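Local coordinates for protein ATP-dependent DNA helicase (Mycobacterium smegmatis, PDB 5V9X) that couples ATP hydrolysis to 3'-to-5' movement along single-stranded DNA and unwinds RNA:DNA duplexes, at residues R38-F41 against T42-A46; G74-L77 against A78-W82; L643-K646 against A647-K650; M655-A658 against G659-D663. All coordinates share one frame; numbering follows the deposited sequence.

Interaction 1: residues R38-F41 against T42-A46; sequences REWF and TTAFA. With ANP (phosphoaminophosphonic acid-adenylate ester), chain C.
Trp40, Phe41 and Phe45 form an aromatic cluster where helix 35-44 ends, beside the adenine of the bound ANP. Phe45 is the first residue to leave helical geometry. Its N still bonds to Phe41 O at 3.0 Å. Its CG lies beside that N (chi1 -49°), which lays the ring against both Phe41 and the adenine. CD2 of Phe45 sits over one face of Phe41, off-centre, 3.4 Å from Phe41 CE2; the two planes are 48° apart. Toward Trp40 the same ring turns its edge, an offset edge-to-face pair with planes at 85°. Phe45 CE2 and Trp40 CH2 are 3.9 Å apart. The methyl CB of Ala44 makes an off-centre CH-pi contact with the five-membered ring of Trp40.

The adenine covers one face of Phe45, with Phe45 CD1 3.3 Å from ANP C2. Phe41 CZ approaches the amino N6 of ANP to 3.7 Å.

Thr42 N and Thr42 OG1 bond to Arg38 O from opposite faces of its carbonyl plane. Thr43 OG1 bonds to Trp40 O at 2.8 Å and meets Arg126. Gln52 also bonds to ANP. An upstream aromatic over the base with a following glutamine is consistent with the Q-motif adenine site of DEAD-box helicases.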
loop_
_atom_site.group_PDB
_atom_site.type_symbol
_atom_site.label_atom_id
_atom_site.label_comp_id
_atom_site.label_asym_id
_atom_site.label_seq_id
_atom_site.Cartn_x
_atom_site.Cartn_y
_atom_site.Cartn_z
ATOM N N ARG A 38 -29.343 17.715 -15.613
ATOM C CA ARG A 38 -30.015 18.145 -14.393
ATOM C C ARG A 38 -31.269 17.318 -14.141
ATOM O O ARG A 38 -31.514 16.880 -13.010
ATOM C CB ARG A 38 -30.360 19.633 -14.480
ATOM C CG ARG A 38 -30.925 20.215 -13.196
ATOM C CD ARG A 38 -31.532 21.597 -13.410
ATOM N NE ARG A 38 -30.600 22.531 -14.038
ATOM C CZ ARG A 38 -30.757 23.041 -15.256
ATOM N NH1 ARG A 38 -31.818 22.716 -15.980
ATOM N NH2 ARG A 38 -29.860 23.885 -15.748
ATOM N N GLU A 39 -32.069 17.083 -15.186
ATOM C CA GLU A 39 -33.302 16.326 -15.005
ATOM C C GLU A 39 -33.014 14.878 -14.636
ATOM O O GLU A 39 -33.731 14.291 -13.819
ATOM C CB GLU A 39 -34.172 16.390 -16.262
ATOM C CG GLU A 39 -35.482 15.613 -16.120
ATOM C CD GLU A 39 -36.524 15.999 -17.150
ATOM O OE1 GLU A 39 -36.496 15.441 -18.267
ATOM O OE2 GLU A 39 -37.372 16.864 -16.840
ATOM N N TRP A 40 -31.972 14.282 -15.221
ATOM C CA TRP A 40 -31.659 12.897 -14.884
ATOM C C TRP A 40 -31.245 12.766 -13.425
ATOM O O TRP A 40 -31.795 11.937 -12.687
ATOM C CB TRP A 40 -30.555 12.340 -15.779
ATOM C CG TRP A 40 -30.016 11.087 -15.166
ATOM C CD1 TRP A 40 -30.613 9.862 -15.160
ATOM C CD2 TRP A 40 -28.809 10.948 -14.406
ATOM N NE1 TRP A 40 -29.840 8.961 -14.470
ATOM C CE2 TRP A 40 -28.728 9.603 -13.994
ATOM C CE3 TRP A 40 -27.784 11.828 -14.044
ATOM C CZ2 TRP A 40 -27.664 9.117 -13.238
ATOM C CZ3 TRP A 40 -26.726 11.342 -13.295
ATOM C CH2 TRP A 40 -26.673 10.000 -12.902
ATOM N N PHE A 41 -30.262 13.563 -12.994
ATOM C CA PHE A 41 -29.763 13.450 -11.628
ATOM C C PHE A 41 -30.874 13.668 -10.609
ATOM O O PHE A 41 -30.856 13.061 -9.532
ATOM C CB PHE A 41 -28.621 14.443 -11.397
ATOM C CG PHE A 41 -27.861 14.209 -10.119
ATOM C CD1 PHE A 41 -28.299 14.754 -8.922
ATOM C CD2 PHE A 41 -26.708 13.443 -10.116
ATOM C CE1 PHE A 41 -27.607 14.534 -7.748
ATOM C CE2 PHE A 41 -26.007 13.223 -8.943
ATOM C CZ PHE A 41 -26.457 13.769 -7.758
ATOM N N THR A 42 -31.852 14.516 -10.934
ATOM C CA THR A 42 -32.972 14.735 -10.025
ATOM C C THR A 42 -33.856 13.496 -9.928
ATOM O O THR A 42 -34.345 13.158 -8.844
ATOM C CB THR A 42 -33.783 15.949 -10.480
ATOM O OG1 THR A 42 -32.981 17.130 -10.350
ATOM C CG2 THR A 42 -35.037 16.111 -9.639
ATOM N N THR A 43 -34.064 12.798 -11.045
ATOM C CA THR A 43 -34.873 11.586 -11.026
ATOM C C THR A 43 -34.118 10.377 -10.489
ATOM O O THR A 43 -34.740 9.335 -10.252
ATOM C CB THR A 43 -35.401 11.269 -12.431
ATOM O OG1 THR A 43 -34.303 10.983 -13.305
ATOM C CG2 THR A 43 -36.192 12.443 -12.984
ATOM N N ALA A 44 -32.806 10.490 -10.286
ATOM C CA ALA A 44 -31.982 9.376 -9.833
ATOM C C ALA A 44 -31.652 9.436 -8.348
ATOM O O ALA A 44 -31.589 8.391 -7.692
ATOM C CB ALA A 44 -30.680 9.322 -10.636
ATOM N N PHE A 45 -31.432 10.629 -7.801
ATOM C CA PHE A 45 -31.040 10.786 -6.409
ATOM C C PHE A 45 -31.877 11.875 -5.757
ATOM O O PHE A 45 -32.328 12.815 -6.417
ATOM C CB PHE A 45 -29.549 11.126 -6.284
ATOM C CG PHE A 45 -28.658 10.222 -7.083
ATOM C CD1 PHE A 45 -28.343 8.956 -6.623
ATOM C CD2 PHE A 45 -28.143 10.634 -8.300
ATOM C CE1 PHE A 45 -27.524 8.117 -7.357
ATOM C CE2 PHE A 45 -27.325 9.801 -9.039
ATOM C CZ PHE A 45 -27.015 8.541 -8.566
ATOM N N ALA A 46 -32.083 11.734 -4.445
ATOM C CA ALA A 46 -32.874 12.712 -3.706
ATOM C C ALA A 46 -32.260 14.103 -3.810
ATOM O O ALA A 46 -32.958 15.082 -4.098
ATOM C CB ALA A 46 -33.002 12.286 -2.243
HETATM P PG ANP C . -15.541 5.164 -2.287
HETATM O O1G ANP C . -15.432 3.856 -1.572
HETATM O O2G ANP C . -14.788 5.079 -3.669
HETATM O O3G ANP C . -14.898 6.312 -1.405
HETATM P PB ANP C . -17.366 6.915 -3.409
HETATM O O1B ANP C . -16.508 6.898 -4.706
HETATM O O2B ANP C . -16.976 8.074 -2.558
HETATM N N3B ANP C . -17.174 5.489 -2.558
HETATM P PA ANP C . -19.450 6.225 -5.006
HETATM O O1A ANP C . -18.873 4.863 -5.134
HETATM O O2A ANP C . -19.223 7.108 -6.232
HETATM O O3A ANP C . -18.866 7.048 -3.784
HETATM O "O5'" ANP C . -20.995 6.123 -4.682
HETATM C "C5'" ANP C . -21.603 5.364 -3.584
HETATM C "C4'" ANP C . -22.945 4.841 -4.034
HETATM O "O4'" ANP C . -23.953 5.881 -3.940
HETATM C "C3'" ANP C . -22.970 4.403 -5.492
HETATM O "O3'" ANP C . -23.987 3.431 -5.671
HETATM C "C2'" ANP C . -23.362 5.694 -6.212
HETATM O "O2'" ANP C . -23.682 5.506 -7.600
HETATM C "C1'" ANP C . -24.412 6.236 -5.238
HETATM N N9 ANP C . -24.617 7.688 -5.254
HETATM C C8 ANP C . -23.863 8.653 -5.870
HETATM N N7 ANP C . -24.298 9.876 -5.679
HETATM C C5 ANP C . -25.425 9.704 -4.892
HETATM C C6 ANP C . -26.346 10.615 -4.342
HETATM N N6 ANP C . -26.270 11.937 -4.510
HETATM N N1 ANP C . -27.362 10.112 -3.602
HETATM C C2 ANP C . -27.440 8.790 -3.429
HETATM N N3 ANP C . -26.632 7.836 -3.899
HETATM C C4 ANP C . -25.637 8.361 -4.624
#

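Interaction 2: residues G74-L77 against A78-W82; sequences GKTL and AAFLW. With ANP (phosphoaminophosphonic acid-adenylate ester), chain C.
Thr76 and Phe80 meet one turn apart on helix 75-88, just after the loop that holds the ANP phosphates. CG2 of Thr76 touches Phe80 CD2 at 3.8 Å. The ring edge of Phe80 also lies beside Thr76 O, which also accepts the helical bond from Phe80 N.

The two branches of Thr76 do different work. CG2 lies opposite the backbone N across the CA-CB bond and faces Phe80. OG1 lies beside that N (chi1 -61°), which lets both donors reach one oxygen of the alpha-phosphate: Thr76 OG1 is 2.9 Å from ANP O2A, and Thr76 N is 3.1 Å from the same atom.

Lys75 curls round the beta-phosphate. Its chain is bent at chi3 (-71°) and again at chi4 (-68°), and this brings NZ back over the nucleotide. There Lys75 NZ bonds to ANP O2B at 2.5 Å and to ANP O3G at 2.6 Å, bridging the beta and gamma groups. Ala69 O is its third partner. The amino group is thus gripped by three oxygens. Lys75 N and Gly74 N add weak bonds to the bridging O3A.

On the neighbouring flank of the helix, turned to helix 35-44, Leu77 and Leu81 are more loosely matched, with Leu77 CD2 4.5 Å from Leu81 CD1. Gly74 takes a positive phi at the N-cap, with ANP N7 close to its CA. Backbone amides, lysine and threonine gathered on phosphates are consistent with the P-loop (Walker A) of RecA-like helicase domains.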
loop_
_atom_site.group_PDB
_atom_site.type_symbol
_atom_site.label_atom_id
_atom_site.label_comp_id
_atom_site.label_asym_id
_atom_site.label_seq_id
_atom_site.Cartn_x
_atom_site.Cartn_y
_atom_site.Cartn_z
ATOM N N GLY A 74 -20.478 9.520 -3.086
ATOM C CA GLY A 74 -20.690 9.707 -4.507
ATOM C C GLY A 74 -19.589 10.508 -5.165
ATOM O O GLY A 74 -19.861 11.439 -5.930
ATOM N N LYS A 75 -18.334 10.167 -4.866
ATOM C CA LYS A 75 -17.212 10.883 -5.457
ATOM C C LYS A 75 -17.041 10.564 -6.936
ATOM O O LYS A 75 -16.434 11.360 -7.660
ATOM C CB LYS A 75 -15.929 10.569 -4.686
ATOM C CG LYS A 75 -15.956 11.045 -3.237
ATOM C CD LYS A 75 -14.577 10.965 -2.591
ATOM C CE LYS A 75 -14.150 9.529 -2.331
ATOM N NZ LYS A 75 -14.982 8.891 -1.273
ATOM N N THR A 76 -17.567 9.428 -7.400
ATOM C CA THR A 76 -17.481 9.089 -8.820
ATOM C C THR A 76 -18.205 10.120 -9.676
ATOM O O THR A 76 -17.627 10.683 -10.613
ATOM C CB THR A 76 -18.062 7.695 -9.068
ATOM O OG1 THR A 76 -17.309 6.719 -8.339
ATOM C CG2 THR A 76 -18.035 7.358 -10.553
ATOM N N LEU A 77 -19.483 10.373 -9.374
ATOM C CA LEU A 77 -20.232 11.365 -10.139
ATOM C C LEU A 77 -19.708 12.773 -9.895
ATOM O O LEU A 77 -19.857 13.644 -10.759
ATOM C CB LEU A 77 -21.719 11.288 -9.801
ATOM C CG LEU A 77 -22.478 10.070 -10.335
ATOM C CD1 LEU A 77 -23.921 10.090 -9.867
ATOM C CD2 LEU A 77 -22.399 9.993 -11.851
ATOM N N ALA A 78 -19.104 13.017 -8.730
ATOM C CA ALA A 78 -18.464 14.305 -8.489
ATOM C C ALA A 78 -17.390 14.582 -9.531
ATOM O O ALA A 78 -17.299 15.693 -10.063
ATOM C CB ALA A 78 -17.866 14.345 -7.082
ATOM N N ALA A 79 -16.581 13.571 -9.852
ATOM C CA ALA A 79 -15.496 13.753 -10.806
ATOM C C ALA A 79 -15.952 13.585 -12.249
ATOM O O ALA A 79 -15.332 14.151 -13.157
ATOM C CB ALA A 79 -14.364 12.773 -10.502
ATOM N N PHE A 80 -17.026 12.836 -12.485
ATOM C CA PHE A 80 -17.410 12.463 -13.841
ATOM C C PHE A 80 -18.506 13.335 -14.438
ATOM O O PHE A 80 -18.460 13.628 -15.636
ATOM C CB PHE A 80 -17.864 10.999 -13.879
ATOM C CG PHE A 80 -16.763 10.027 -14.198
ATOM C CD1 PHE A 80 -16.337 9.849 -15.505
ATOM C CD2 PHE A 80 -16.159 9.286 -13.195
ATOM C CE1 PHE A 80 -15.326 8.954 -15.805
ATOM C CE2 PHE A 80 -15.147 8.389 -13.489
ATOM C CZ PHE A 80 -14.731 8.223 -14.795
ATOM N N LEU A 81 -19.483 13.771 -13.633
ATOM C CA LEU A 81 -20.734 14.281 -14.195
ATOM C C LEU A 81 -20.513 15.520 -15.055
ATOM O O LEU A 81 -21.136 15.663 -16.114
ATOM C CB LEU A 81 -21.736 14.586 -13.082
ATOM C CG LEU A 81 -23.156 14.831 -13.599
ATOM C CD1 LEU A 81 -23.714 13.561 -14.229
ATOM C CD2 LEU A 81 -24.068 15.337 -12.495
ATOM N N TRP A 82 -19.643 16.434 -14.618
ATOM C CA TRP A 82 -19.399 17.635 -15.410
ATOM C C TRP A 82 -18.798 17.284 -16.765
ATOM O O TRP A 82 -19.212 17.818 -17.800
ATOM C CB TRP A 82 -18.488 18.604 -14.658
ATOM C CG TRP A 82 -18.243 19.854 -15.443
ATOM C CD1 TRP A 82 -17.122 20.170 -16.153
ATOM C CD2 TRP A 82 -19.156 20.942 -15.628
ATOM N NE1 TRP A 82 -17.275 21.396 -16.756
ATOM C CE2 TRP A 82 -18.515 21.891 -16.449
ATOM C CE3 TRP A 82 -20.450 21.211 -15.171
ATOM C CZ2 TRP A 82 -19.124 23.088 -16.823
ATOM C CZ3 TRP A 82 -21.053 22.399 -15.544
ATOM C CH2 TRP A 82 -20.390 23.322 -16.360
HETATM P PG ANP C . -15.541 5.164 -2.287
HETATM O O1G ANP C . -15.432 3.856 -1.572
HETATM O O2G ANP C . -14.788 5.079 -3.669
HETATM O O3G ANP C . -14.898 6.312 -1.405
HETATM P PB ANP C . -17.366 6.915 -3.409
HETATM O O1B ANP C . -16.508 6.898 -4.706
HETATM O O2B ANP C . -16.976 8.074 -2.558
HETATM N N3B ANP C . -17.174 5.489 -2.558
HETATM P PA ANP C . -19.450 6.225 -5.006
HETATM O O1A ANP C . -18.873 4.863 -5.134
HETATM O O2A ANP C . -19.223 7.108 -6.232
HETATM O O3A ANP C . -18.866 7.048 -3.784
HETATM O "O5'" ANP C . -20.995 6.123 -4.682
HETATM C "C5'" ANP C . -21.603 5.364 -3.584
HETATM C "C4'" ANP C . -22.945 4.841 -4.034
HETATM O "O4'" ANP C . -23.953 5.881 -3.940
HETATM C "C3'" ANP C . -22.970 4.403 -5.492
HETATM O "O3'" ANP C . -23.987 3.431 -5.671
HETATM C "C2'" ANP C . -23.362 5.694 -6.212
HETATM O "O2'" ANP C . -23.682 5.506 -7.600
HETATM C "C1'" ANP C . -24.412 6.236 -5.238
HETATM N N9 ANP C . -24.617 7.688 -5.254
HETATM C C8 ANP C . -23.863 8.653 -5.870
HETATM N N7 ANP C . -24.298 9.876 -5.679
HETATM C C5 ANP C . -25.425 9.704 -4.892
HETATM C C6 ANP C . -26.346 10.615 -4.342
HETATM N N6 ANP C . -26.270 11.937 -4.510
HETATM N N1 ANP C . -27.362 10.112 -3.602
HETATM C C2 ANP C . -27.440 8.790 -3.429
HETATM N N3 ANP C . -26.632 7.836 -3.899
HETATM C C4 ANP C . -25.637 8.361 -4.624
#

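Interaction 3: residues L643-K646 against A647-K650; sequences LDRK and AFDK
Helix 645-653 starts with three regular backbone bonds: Phe648 N to Asp644 O at 2.9 Å, Asp649 N to Arg645 O, and Lys650 N to Lys646 O. Asp644 is the N-cap. Its CG is placed between the backbone N and the carbonyl carbon (chi1 56°), which swings the carboxylate over the first turn. Asp644 OD1 then accepts from Ala647 N at 3.2 Å. The amide arrives from above the carboxylate plane.

Leu643, just before the cap, reaches across to the residue that follows Ala647. Leu643 CB lies 4.2 Å from Phe648 CB and near the plane of that ring. An apolar pair spanning a capped first turn in this way is a hydrophobic staple. Leu643 CD2 also comes within 4.3 Å of Ala647 CB. The ring of Phe648 runs on to helix 661-676, where it makes an edge-to-face pair with His666.

A salt bridge joins Arg645 and Asp649 one turn apart. Arg645 NE meets the syn lone pair of Asp649 OD1 at 3.0 Å. The carboxylate oxygen lies close to the guanidinium plane, yet the two flat groups stand 90° apart, so a single N-H is used. Arg645 is bent at chi2 (59°), which turns its chain forward along the helix toward Asp649. Its NH2 goes to Asp663 of the next helix, so the guanidinium is shared by two acids.

Lys650 extends back along the exposed side, and its CE packs 4.0 Å from Lys646 CB. Lys646 NZ stays 4.5 Å from Asp649 OD2, beyond a salt bridge.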
loop_
_atom_site.group_PDB
_atom_site.type_symbol
_atom_site.label_atom_id
_atom_site.label_comp_id
_atom_site.label_asym_id
_atom_site.label_seq_id
_atom_site.Cartn_x
_atom_site.Cartn_y
_atom_site.Cartn_z
ATOM N N LEU A 643 -6.353 -0.358 34.379
ATOM C CA LEU A 643 -7.761 -0.070 34.611
ATOM C C LEU A 643 -8.390 -1.196 35.413
ATOM O O LEU A 643 -8.159 -2.375 35.120
ATOM C CB LEU A 643 -8.518 0.101 33.291
ATOM C CG LEU A 643 -8.064 1.197 32.329
ATOM C CD1 LEU A 643 -8.869 1.127 31.041
ATOM C CD2 LEU A 643 -8.195 2.568 32.971
ATOM N N ASP A 644 -9.189 -0.832 36.414
ATOM C CA ASP A 644 -10.064 -1.806 37.043
ATOM C C ASP A 644 -10.974 -2.418 35.983
ATOM O O ASP A 644 -11.229 -1.824 34.933
ATOM C CB ASP A 644 -10.888 -1.160 38.159
ATOM C CG ASP A 644 -11.688 0.043 37.680
ATOM O OD1 ASP A 644 -11.517 0.460 36.515
ATOM O OD2 ASP A 644 -12.492 0.575 38.475
ATOM N N ARG A 645 -11.462 -3.629 36.263
ATOM C CA ARG A 645 -12.237 -4.360 35.266
ATOM C C ARG A 645 -13.451 -3.573 34.781
ATOM O O ARG A 645 -13.931 -3.820 33.670
ATOM C CB ARG A 645 -12.670 -5.714 35.830
ATOM C CG ARG A 645 -13.242 -6.670 34.790
ATOM C CD ARG A 645 -12.241 -6.959 33.679
ATOM N NE ARG A 645 -12.823 -7.799 32.634
ATOM C CZ ARG A 645 -12.754 -9.126 32.614
ATOM N NH1 ARG A 645 -12.121 -9.774 33.583
ATOM N NH2 ARG A 645 -13.316 -9.807 31.625
ATOM N N LYS A 646 -13.939 -2.615 35.570
ATOM C CA LYS A 646 -15.080 -1.803 35.163
ATOM C C LYS A 646 -14.704 -0.883 34.009
ATOM O O LYS A 646 -15.204 -1.056 32.893
ATOM C CB LYS A 646 -15.614 -0.991 36.346
ATOM C CG LYS A 646 -15.928 -1.821 37.585
ATOM C CD LYS A 646 -16.745 -3.060 37.239
ATOM C CE LYS A 646 -15.955 -4.337 37.508
ATOM N NZ LYS A 646 -16.590 -5.535 36.894
ATOM N N ALA A 647 -13.826 0.093 34.265
ATOM C CA ALA A 647 -13.366 0.986 33.204
ATOM C C ALA A 647 -12.784 0.210 32.031
ATOM O O ALA A 647 -12.891 0.644 30.878
ATOM C CB ALA A 647 -12.331 1.968 33.753
ATOM N N PHE A 648 -12.168 -0.939 32.311
ATOM C CA PHE A 648 -11.665 -1.803 31.248
ATOM C C PHE A 648 -12.799 -2.274 30.345
ATOM O O PHE A 648 -12.710 -2.182 29.115
ATOM C CB PHE A 648 -10.931 -2.994 31.865
ATOM C CG PHE A 648 -10.117 -3.784 30.884
ATOM C CD1 PHE A 648 -8.764 -3.529 30.726
ATOM C CD2 PHE A 648 -10.698 -4.791 30.130
ATOM C CE1 PHE A 648 -8.009 -4.256 29.829
ATOM C CE2 PHE A 648 -9.948 -5.521 29.231
ATOM C CZ PHE A 648 -8.603 -5.253 29.080
ATOM N N ASP A 649 -13.880 -2.784 30.945
ATOM C CA ASP A 649 -14.997 -3.287 30.152
ATOM C C ASP A 649 -15.665 -2.169 29.359
ATOM O O ASP A 649 -16.029 -2.361 28.193
ATOM C CB ASP A 649 -16.013 -3.985 31.057
ATOM C CG ASP A 649 -15.490 -5.294 31.620
ATOM O OD1 ASP A 649 -14.369 -5.698 31.245
ATOM O OD2 ASP A 649 -16.196 -5.914 32.442
ATOM N N LYS A 650 -15.838 -0.995 29.973
ATOM C CA LYS A 650 -16.390 0.147 29.246
ATOM C C LYS A 650 -15.534 0.479 28.032
ATOM O O LYS A 650 -16.052 0.712 26.934
ATOM C CB LYS A 650 -16.488 1.371 30.158
ATOM C CG LYS A 650 -17.027 1.124 31.554
ATOM C CD LYS A 650 -16.749 2.344 32.424
ATOM C CE LYS A 650 -16.759 2.006 33.905
ATOM N NZ LYS A 650 -15.897 2.946 34.677
#

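Interaction 4: residues M655-A658 against G659-D663; sequences MGFA and GYATD
Phe657 and Ala661 pack across the tight link between edge strand 657-659 and helix 661-676. The strand lies beside strand 256-262, at the margin of the second parallel sheet. Phe657 CD2 touches Ala661 CB at 3.5 Å, and the methyl meets the ring obliquely. The CG of Phe657 lies beside its own backbone N (chi1 -83°), which puts the ring against the first residues of helix 661-676. Its edge then comes near Thr662 N, 3.7 Å from Phe657 CD2. Thr662 OG1 lies 3.8 Å from Phe657 CB. Cys652, Ala440 and Val260 also touch the phenylalanine.

Ala658 O closes the turn by accepting a weak bond from Ala661 N at 3.4 Å. Gly659 makes the bend with a positive phi, and Tyr660 follows at the N-cap of the helix. Upstream, Gly656 ends helix 645-653 in a Schellman motif, so two helices flank this short strand.

With one weak bond across the turn, the contact between the two segments rests chiefly on apolar packing of the buried Phe657 ring, while the backbone bonds of Ala658 and Tyr660 go to strand 256-262.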
loop_
_atom_site.group_PDB
_atom_site.type_symbol
_atom_site.label_atom_id
_atom_site.label_comp_id
_atom_site.label_asym_id
_atom_site.label_seq_id
_atom_site.Cartn_x
_atom_site.Cartn_y
_atom_site.Cartn_z
ATOM N N MET A 655 -15.296 -0.217 21.434
ATOM C CA MET A 655 -14.586 -0.738 20.276
ATOM C C MET A 655 -15.320 -1.887 19.604
ATOM O O MET A 655 -14.891 -2.334 18.535
ATOM C CB MET A 655 -13.185 -1.210 20.675
ATOM C CG MET A 655 -12.248 -0.088 21.040
ATOM S SD MET A 655 -10.679 -0.682 21.681
ATOM C CE MET A 655 -9.906 0.881 22.070
ATOM N N GLY A 656 -16.405 -2.374 20.201
ATOM C CA GLY A 656 -17.128 -3.496 19.640
ATOM C C GLY A 656 -16.578 -4.852 20.005
ATOM O O GLY A 656 -16.852 -5.826 19.296
ATOM N N PHE A 657 -15.800 -4.947 21.083
ATOM C CA PHE A 657 -15.286 -6.232 21.547
ATOM C C PHE A 657 -16.427 -7.220 21.748
ATOM O O PHE A 657 -17.452 -6.890 22.349
ATOM C CB PHE A 657 -14.513 -6.049 22.856
ATOM C CG PHE A 657 -13.081 -5.616 22.671
ATOM C CD1 PHE A 657 -12.738 -4.686 21.702
ATOM C CD2 PHE A 657 -12.082 -6.127 23.485
ATOM C CE1 PHE A 657 -11.423 -4.289 21.539
ATOM C CE2 PHE A 657 -10.769 -5.732 23.328
ATOM C CZ PHE A 657 -10.439 -4.812 22.354
ATOM N N ALA A 658 -16.246 -8.436 21.236
ATOM C CA ALA A 658 -17.290 -9.447 21.309
ATOM C C ALA A 658 -16.660 -10.825 21.447
ATOM O O ALA A 658 -15.488 -11.032 21.125
ATOM C CB ALA A 658 -18.208 -9.399 20.080
ATOM N N GLY A 659 -17.464 -11.772 21.925
ATOM C CA GLY A 659 -16.995 -13.123 22.154
ATOM C C GLY A 659 -16.240 -13.243 23.460
ATOM O O GLY A 659 -16.845 -13.293 24.535
ATOM N N TYR A 660 -14.910 -13.290 23.377
ATOM C CA TYR A 660 -14.050 -13.280 24.554
ATOM C C TYR A 660 -12.906 -12.292 24.379
ATOM O O TYR A 660 -11.826 -12.473 24.949
ATOM C CB TYR A 660 -13.504 -14.675 24.852
ATOM C CG TYR A 660 -14.565 -15.729 25.070
ATOM C CD1 TYR A 660 -15.355 -15.723 26.212
ATOM C CD2 TYR A 660 -14.765 -16.740 24.141
ATOM C CE1 TYR A 660 -16.321 -16.692 26.418
ATOM C CE2 TYR A 660 -15.725 -17.712 24.337
ATOM C CZ TYR A 660 -16.500 -17.684 25.476
ATOM O OH TYR A 660 -17.459 -18.652 25.671
ATOM N N ALA A 661 -13.127 -11.238 23.590
ATOM C CA ALA A 661 -12.061 -10.280 23.326
ATOM C C ALA A 661 -11.671 -9.505 24.580
ATOM O O ALA A 661 -10.498 -9.152 24.746
ATOM C CB ALA A 661 -12.483 -9.325 22.211
ATOM N N THR A 662 -12.627 -9.235 25.471
ATOM C CA THR A 662 -12.298 -8.535 26.709
ATOM C C THR A 662 -11.507 -9.430 27.658
ATOM O O THR A 662 -10.523 -8.987 28.260
ATOM C CB THR A 662 -13.570 -8.031 27.392
ATOM O OG1 THR A 662 -14.260 -7.124 26.523
ATOM C CG2 THR A 662 -13.225 -7.313 28.686
ATOM N N ASP A 663 -11.926 -10.690 27.805
ATOM C CA ASP A 663 -11.222 -11.607 28.696
ATOM C C ASP A 663 -9.772 -11.794 28.267
ATOM O O ASP A 663 -8.860 -11.762 29.101
ATOM C CB ASP A 663 -11.939 -12.958 28.732
ATOM C CG ASP A 663 -13.212 -12.926 29.556
ATOM O OD1 ASP A 663 -13.204 -12.318 30.648
ATOM O OD2 ASP A 663 -14.220 -13.515 29.110
#

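How the interactions relate
Interactions 1 and 2 share the part of the nucleotide site that belongs to the first parallel-sheet domain and touch. Phe41 and Phe45 pack on Leu77, and Trp40 and Phe41 on Leu81. Interaction 1 meets the base with the face of Phe45 and the rim atom CZ of Phe41. Interaction 2 is buried and attends to the phosphates with charge and backbone amides. Interactions 3 and 4 lie about 40 to 50 Å away, centre to centre, and touch no nucleotide. They adjoin at the edge of the second parallel sheet, where Arg645 bridges to Asp663 and Phe648 packs on Thr662. Interaction 3 is a surface helix start, rich in charge. Interaction 4 is partly buried and chiefly apolar.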